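PDB 1Y7W: halotolerant alpha-type carbonic anhydrase (dCA II) from Dunaliella salina, which catalyses the reversible hydration of carbon dioxide to bicarbonate at a zinc centre and remains tolerant of high salt. Local coordinates for residues 182-185 against 186-190; 255-258 against 259-263; 198-201 against 202-205. One frame throughout, in Å; residues are numbered along the deposited sequence.

Contact 1 of 3, residues 182-185 against 186-190; sequences FLNS and LQTQI
The amide of Q189 lies against S185 one turn earlier in the α-helix 181-195 of this α-type carbonic anhydrase, and its NE2 donates to S185 OG at 2.9 Å. The bond is bent, with an N-H...O angle of 132°, and the hydroxyl oxygen lies out of the amide plane; Q189 NE2 adds a weak bond to S185 O at 3.4 Å. At the other end of the same amide, OE1 accepts from the backbone N of D209, which ties the rotation of the group to the loop beside the helix. The second flat group, the ring of F182, is met obliquely by L186: L186 CD2 comes to 4.3 Å from F182 CE1, a loose apolar touch, while Q216 and L217 of helix 213-217 also touch the F182 side chain. S185 carries OG anti to its own N (chi1 165°), beside the carbonyl carbon, which places the hydroxyl next to the Q189 amide. On another side of the helix, T188 places OG1 beside its backbone N (chi1 -68°), and from there the hydroxyl donates back to N184 O at 2.9 Å. That carbonyl is gripped twice, because T188 N also reaches it, at 3.0 Å and from the opposite face of its plane. The N184 side chain turns to Q255 of helix 253-266; Q187 NE2 bonds to E191 OE1 one turn further along its own helix and to E254 O of helix 253-266. The i to i+4 backbone hydrogen bonds continue beneath, Q189 N to S185 O being 2.8 Å.

Contact 2 of 3, residues 255-258 against 259-263; sequences QMKL and FVDVT
In α-helix 253-266, M256 bends at chi2 (-53°) and chi3 (-61°), which carries its thioether forward to F259. M256 CE lies 3.8 Å from F259 CD1, with M256 SD 5.1 Å from the ring centroid, an oblique Met-aromatic contact. F131 and H133 of strand 120-133 meet the same ring, so F259 joins the helix to the strand that carries the zinc ligands H130 and H132. K257, by contrast, runs outward almost extended and bends only at its last torsion (chi4 -59°), bringing NZ across to D261. The resulting i to i+4 salt bridge is short, K257 NZ to D261 OD1 2.7 Å, and uses the syn lone pair of that oxygen on the exposed side of the helix. L258 and V262 lie side by side and point the same way, L258 CD1 to V262 CG2 at 3.8 Å; L258 also packs on Q187 and I190 of helix 181-195. F259 O accepts from T263, one turn later, through both N and OG1, which come from opposite faces of its plane, T263 OG1 lying 2.8 Å from F259 O.

Contact 3 of 3, residues 198-201 against 202-205; sequences TASY and GDTG
D203 folds back over S200 to close a type II β-turn, S200 to D203, in the loop between helix 181-195 and strand 206-207. The tight part is the pair of bonds between these two residues. D203 N donates to S200 O at 3.0 Å, tilted 34° from the carbonyl plane, and the carboxylate returns the link: D203 OD1 accepts from S200 N, also at 3.0 Å. That N-H comes from above the carboxylate, 72° out of its plane, rather than within it. D203 holds CG beside its own N (chi1 -75°), and this swings the acid group back across the mouth of the turn until D203 OD1 is 3.6 Å from A199 CA. G202, at the third position, has the positive phi of a type II turn, which favours glycine. Backbone hydrogen bonds joining both G202 and D203 to L97 fasten the turn to the loop around that leucine. The Y201 side chain belongs to the packed part too: it leaves the turn altogether and lies against helices 181-195 and 253-266, where it touches I194, D261 and V262. The other side of the turn is looser and wet. S200 is exposed, and its side chain makes little of the acid beside it, S200 CB coming no closer to the carboxylate than 3.8 Å, from D203 OD2. In place of a direct bond, a water spans the gap between the middle of the turn and the second carboxylate oxygen, donating to Y201 O and, at 2.8 Å, to D203 OD2.

Overall arrangement
Contacts 1 and 2 belong to two neighbouring helices, 181-195 and 253-266, whose contact centres are 11 Å apart. Besides the polar link between N184 and Q255, their junction rests on Q187, whose OE1 packs at 3.6 Å from Q255 CA and whose NE2 lies 3.8 Å from L258 CB. Contact 3, in the loop that follows the first helix, has its centre 14 Å from that of contact 2 and reaches it through the tyrosine, Y201 OH lying 3.6 Å from D261 CB. Contacts 1 and 3 do not touch; their nearest atoms are about 5 Å apart. Toward the active site, the side chain of F259 in contact 2 is about 12 Å from the zinc ion.

Contact 1 of 3, residues 182-185 against 186-190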
loop_
_atom_site.group_PDB
_atom_site.type_symbol
_atom_site.label_atom_id
_atom_site.label_comp_id
_atom_site.label_asym_id
_atom_site.label_seq_id
_atom_site.Cartn_x
_atom_site.Cartn_y
_atom_site.Cartn_z
ATOM N N PHE A 182 -9.337 13.396 0.854
ATOM C CA PHE A 182 -8.967 12.597 2.016
ATOM C C PHE A 182 -7.643 13.084 2.619
ATOM O O PHE A 182 -7.538 13.189 3.827
ATOM C CB PHE A 182 -8.845 11.104 1.684
ATOM C CG PHE A 182 -8.332 10.284 2.838
ATOM C CD1 PHE A 182 -7.104 9.662 2.765
ATOM C CD2 PHE A 182 -9.028 10.237 4.061
ATOM C CE1 PHE A 182 -6.541 9.000 3.893
ATOM C CE2 PHE A 182 -8.480 9.589 5.179
ATOM C CZ PHE A 182 -7.231 8.967 5.101
ATOM N N LEU A 183 -6.627 13.338 1.788
ATOM C CA LEU A 183 -5.353 13.822 2.320
ATOM C C LEU A 183 -5.591 15.161 3.049
ATOM O O LEU A 183 -5.009 15.461 4.124
ATOM C CB LEU A 183 -4.322 13.990 1.183
ATOM C CG LEU A 183 -3.815 12.623 0.600
ATOM C CD1 LEU A 183 -2.701 12.819 -0.424
ATOM C CD2 LEU A 183 -3.338 11.715 1.777
ATOM N N ASN A 184 -6.461 15.975 2.480
ATOM C CA ASN A 184 -6.733 17.232 3.174
ATOM C C ASN A 184 -7.329 17.019 4.554
ATOM O O ASN A 184 -6.943 17.663 5.514
ATOM C CB ASN A 184 -7.654 18.131 2.359
ATOM C CG ASN A 184 -7.088 19.505 2.243
ATOM O OD1 ASN A 184 -6.165 19.757 1.431
ATOM N ND2 ASN A 184 -7.561 20.406 3.101
ATOM N N SER A 185 -8.274 16.115 4.670
ATOM C CA SER A 185 -8.885 15.871 5.947
ATOM C C SER A 185 -7.875 15.311 6.912
ATOM O O SER A 185 -7.821 15.761 8.058
ATOM C CB SER A 185 -10.075 14.933 5.799
ATOM O OG SER A 185 -10.471 14.426 7.056
ATOM N N LEU A 186 -7.077 14.331 6.473
ATOM C CA LEU A 186 -6.062 13.736 7.374
ATOM C C LEU A 186 -5.084 14.804 7.885
ATOM O O LEU A 186 -4.757 14.885 9.071
ATOM C CB LEU A 186 -5.263 12.669 6.600
ATOM C CG LEU A 186 -4.163 11.901 7.314
ATOM C CD1 LEU A 186 -4.811 11.100 8.470
ATOM C CD2 LEU A 186 -3.494 10.923 6.330
ATOM N N GLN A 187 -4.610 15.614 6.972
ATOM C CA GLN A 187 -3.673 16.686 7.292
ATOM C C GLN A 187 -4.281 17.662 8.306
ATOM O O GLN A 187 -3.628 18.048 9.275
ATOM C CB GLN A 187 -3.272 17.424 6.000
ATOM C CG GLN A 187 -2.409 18.647 6.245
ATOM C CD GLN A 187 -1.717 19.156 5.005
ATOM O OE1 GLN A 187 -2.346 19.368 3.966
ATOM N NE2 GLN A 187 -0.411 19.379 5.110
ATOM N N THR A 188 -5.534 18.023 8.095
ATOM C CA THR A 188 -6.246 18.955 8.955
ATOM C C THR A 188 -6.435 18.353 10.322
ATOM O O THR A 188 -6.228 19.018 11.327
ATOM C CB THR A 188 -7.634 19.312 8.330
ATOM O OG1 THR A 188 -7.420 20.073 7.134
ATOM C CG2 THR A 188 -8.474 20.144 9.296
ATOM N N GLN A 189 -6.855 17.091 10.366
ATOM C CA GLN A 189 -7.042 16.426 11.626
ATOM C C GLN A 189 -5.749 16.317 12.410
ATOM O O GLN A 189 -5.699 16.563 13.618
ATOM C CB GLN A 189 -7.569 15.014 11.409
ATOM C CG GLN A 189 -8.996 14.929 10.879
ATOM C CD GLN A 189 -9.381 13.480 10.688
ATOM O OE1 GLN A 189 -9.600 12.737 11.663
ATOM N NE2 GLN A 189 -9.416 13.050 9.422
ATOM N N ILE A 190 -4.703 15.860 11.733
ATOM C CA ILE A 190 -3.428 15.709 12.415
ATOM C C ILE A 190 -2.823 17.064 12.856
ATOM O O ILE A 190 -2.432 17.224 13.993
ATOM C CB ILE A 190 -2.437 14.921 11.517
ATOM C CG1 ILE A 190 -2.908 13.445 11.458
ATOM C CG2 ILE A 190 -1.028 14.922 12.143
ATOM C CD1 ILE A 190 -2.128 12.586 10.430
#

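Contact 2 of 3, residues 255-258 against 259-263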
loop_
_atom_site.group_PDB
_atom_site.type_symbol
_atom_site.label_atom_id
_atom_site.label_comp_id
_atom_site.label_asym_id
_atom_site.label_seq_id
_atom_site.Cartn_x
_atom_site.Cartn_y
_atom_site.Cartn_z
ATOM N N GLN A 255 0.364 19.389 0.585
ATOM C CA GLN A 255 -0.140 18.228 1.325
ATOM C C GLN A 255 1.019 17.293 1.594
ATOM O O GLN A 255 1.034 16.621 2.628
ATOM C CB GLN A 255 -1.214 17.500 0.504
ATOM C CG GLN A 255 -2.445 18.343 0.296
ATOM C CD GLN A 255 -3.531 17.647 -0.501
ATOM O OE1 GLN A 255 -3.258 17.006 -1.503
ATOM N NE2 GLN A 255 -4.783 17.808 -0.070
ATOM N N MET A 256 2.002 17.246 0.683
ATOM C CA MET A 256 3.146 16.356 0.902
ATOM C C MET A 256 3.951 16.743 2.139
ATOM O O MET A 256 4.652 15.906 2.742
ATOM C CB MET A 256 4.055 16.339 -0.339
ATOM C CG MET A 256 3.464 15.569 -1.516
ATOM S SD MET A 256 2.926 13.840 -1.106
ATOM C CE MET A 256 4.520 13.156 -0.575
ATOM N N LYS A 257 3.839 18.012 2.536
ATOM C CA LYS A 257 4.562 18.472 3.713
ATOM C C LYS A 257 4.152 17.699 4.964
ATOM O O LYS A 257 4.967 17.507 5.865
ATOM C CB LYS A 257 4.322 19.986 3.948
ATOM C CG LYS A 257 4.925 20.526 5.280
ATOM C CD LYS A 257 5.208 22.060 5.206
ATOM C CE LYS A 257 5.646 22.626 6.583
ATOM N NZ LYS A 257 4.584 22.381 7.587
ATOM N N LEU A 258 2.905 17.229 5.009
ATOM C CA LEU A 258 2.448 16.464 6.182
ATOM C C LEU A 258 3.395 15.264 6.422
ATOM O O LEU A 258 3.769 14.974 7.564
ATOM C CB LEU A 258 1.026 15.928 5.962
ATOM C CG LEU A 258 0.538 14.847 6.968
ATOM C CD1 LEU A 258 0.208 15.537 8.296
ATOM C CD2 LEU A 258 -0.717 14.157 6.463
ATOM N N PHE A 259 3.758 14.562 5.343
ATOM C CA PHE A 259 4.630 13.395 5.467
ATOM C C PHE A 259 6.006 13.709 6.020
ATOM O O PHE A 259 6.555 12.934 6.828
ATOM C CB PHE A 259 4.698 12.644 4.120
ATOM C CG PHE A 259 3.363 12.086 3.705
ATOM C CD1 PHE A 259 2.617 12.668 2.695
ATOM C CD2 PHE A 259 2.833 10.991 4.387
ATOM C CE1 PHE A 259 1.369 12.177 2.356
ATOM C CE2 PHE A 259 1.583 10.482 4.058
ATOM C CZ PHE A 259 0.847 11.080 3.031
ATOM N N VAL A 260 6.576 14.839 5.612
ATOM C CA VAL A 260 7.879 15.231 6.157
ATOM C C VAL A 260 7.763 15.609 7.633
ATOM O O VAL A 260 8.549 15.176 8.491
ATOM C CB VAL A 260 8.449 16.486 5.443
ATOM C CG1 VAL A 260 9.883 16.714 5.902
ATOM C CG2 VAL A 260 8.381 16.328 4.027
ATOM N N ASP A 261 6.786 16.460 7.934
ATOM C CA ASP A 261 6.593 16.888 9.310
ATOM C C ASP A 261 6.455 15.698 10.285
ATOM O O ASP A 261 7.108 15.637 11.326
ATOM C CB ASP A 261 5.369 17.793 9.398
ATOM C CG ASP A 261 5.599 19.194 8.766
ATOM O OD1 ASP A 261 4.584 19.883 8.575
ATOM O OD2 ASP A 261 6.765 19.599 8.452
ATOM N N VAL A 262 5.596 14.756 9.932
ATOM C CA VAL A 262 5.339 13.586 10.731
ATOM C C VAL A 262 6.545 12.674 10.761
ATOM O O VAL A 262 6.988 12.222 11.838
ATOM C CB VAL A 262 4.091 12.846 10.122
ATOM C CG1 VAL A 262 3.869 11.458 10.785
ATOM C CG2 VAL A 262 2.851 13.779 10.319
ATOM N N THR A 263 7.134 12.428 9.588
ATOM C CA THR A 263 8.256 11.491 9.556
ATOM C C THR A 263 9.485 11.968 10.333
ATOM O O THR A 263 10.067 11.198 11.128
ATOM C CB THR A 263 8.684 11.135 8.076
ATOM O OG1 THR A 263 7.601 10.451 7.406
ATOM C CG2 THR A 263 9.939 10.219 8.080
#

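Contact 3 of 3, residues 198-201 against 202-205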
loop_
_atom_site.group_PDB
_atom_site.type_symbol
_atom_site.label_atom_id
_atom_site.label_comp_id
_atom_site.label_asym_id
_atom_site.label_seq_id
_atom_site.Cartn_x
_atom_site.Cartn_y
_atom_site.Cartn_z
ATOM N N THR A 198 -3.094 17.338 21.767
ATOM C CA THR A 198 -3.680 16.030 22.079
ATOM C C THR A 198 -2.921 14.845 21.425
ATOM O O THR A 198 -3.146 13.671 21.745
ATOM C CB THR A 198 -5.158 16.033 21.737
ATOM O OG1 THR A 198 -5.337 16.272 20.353
ATOM C CG2 THR A 198 -5.864 17.187 22.523
ATOM N N ALA A 199 -1.986 15.173 20.541
ATOM C CA ALA A 199 -1.151 14.178 19.884
ATOM C C ALA A 199 0.228 14.809 19.638
ATOM O O ALA A 199 0.331 16.013 19.480
ATOM C CB ALA A 199 -1.768 13.766 18.537
ATOM N N SER A 200 1.258 13.975 19.594
ATOM C CA SER A 200 2.653 14.372 19.329
ATOM C C SER A 200 3.192 13.481 18.224
ATOM O O SER A 200 2.735 12.367 18.083
ATOM C CB SER A 200 3.540 14.179 20.580
ATOM O OG SER A 200 3.062 15.010 21.620
ATOM N N TYR A 201 4.139 13.986 17.432
ATOM C CA TYR A 201 4.750 13.150 16.404
ATOM C C TYR A 201 5.363 11.937 17.106
ATOM O O TYR A 201 5.921 12.069 18.199
ATOM C CB TYR A 201 5.852 13.908 15.704
ATOM C CG TYR A 201 5.368 15.137 14.958
ATOM C CD1 TYR A 201 4.314 15.050 14.061
ATOM C CD2 TYR A 201 6.015 16.388 15.117
ATOM C CE1 TYR A 201 3.902 16.117 13.333
ATOM C CE2 TYR A 201 5.599 17.496 14.378
ATOM C CZ TYR A 201 4.546 17.349 13.486
ATOM O OH TYR A 201 4.086 18.398 12.698
ATOM N N GLY A 202 5.305 10.759 16.473
ATOM C CA GLY A 202 5.848 9.590 17.119
ATOM C C GLY A 202 4.737 8.808 17.836
ATOM O O GLY A 202 4.911 7.609 18.104
ATOM N N ASP A 203 3.627 9.465 18.161
ATOM C CA ASP A 203 2.504 8.754 18.780
ATOM C C ASP A 203 1.932 7.756 17.745
ATOM O O ASP A 203 1.872 8.038 16.551
ATOM C CB ASP A 203 1.377 9.714 19.155
ATOM C CG ASP A 203 1.699 10.542 20.385
ATOM O OD1 ASP A 203 0.807 11.302 20.796
ATOM O OD2 ASP A 203 2.825 10.414 20.920
ATOM N N THR A 204 1.515 6.588 18.219
ATOM C CA THR A 204 0.922 5.606 17.342
ATOM C C THR A 204 -0.549 5.412 17.717
ATOM O O THR A 204 -0.946 5.735 18.837
ATOM C CB THR A 204 1.682 4.251 17.395
ATOM O OG1 THR A 204 1.744 3.757 18.741
ATOM C CG2 THR A 204 3.097 4.402 16.827
ATOM N N GLY A 205 -1.363 4.964 16.761
ATOM C CA GLY A 205 -2.775 4.718 17.046
ATOM C C GLY A 205 -3.612 5.919 17.442
ATOM O O GLY A 205 -4.505 5.812 18.284
HETATM O O HOH W 1 5.560 10.929 20.448
#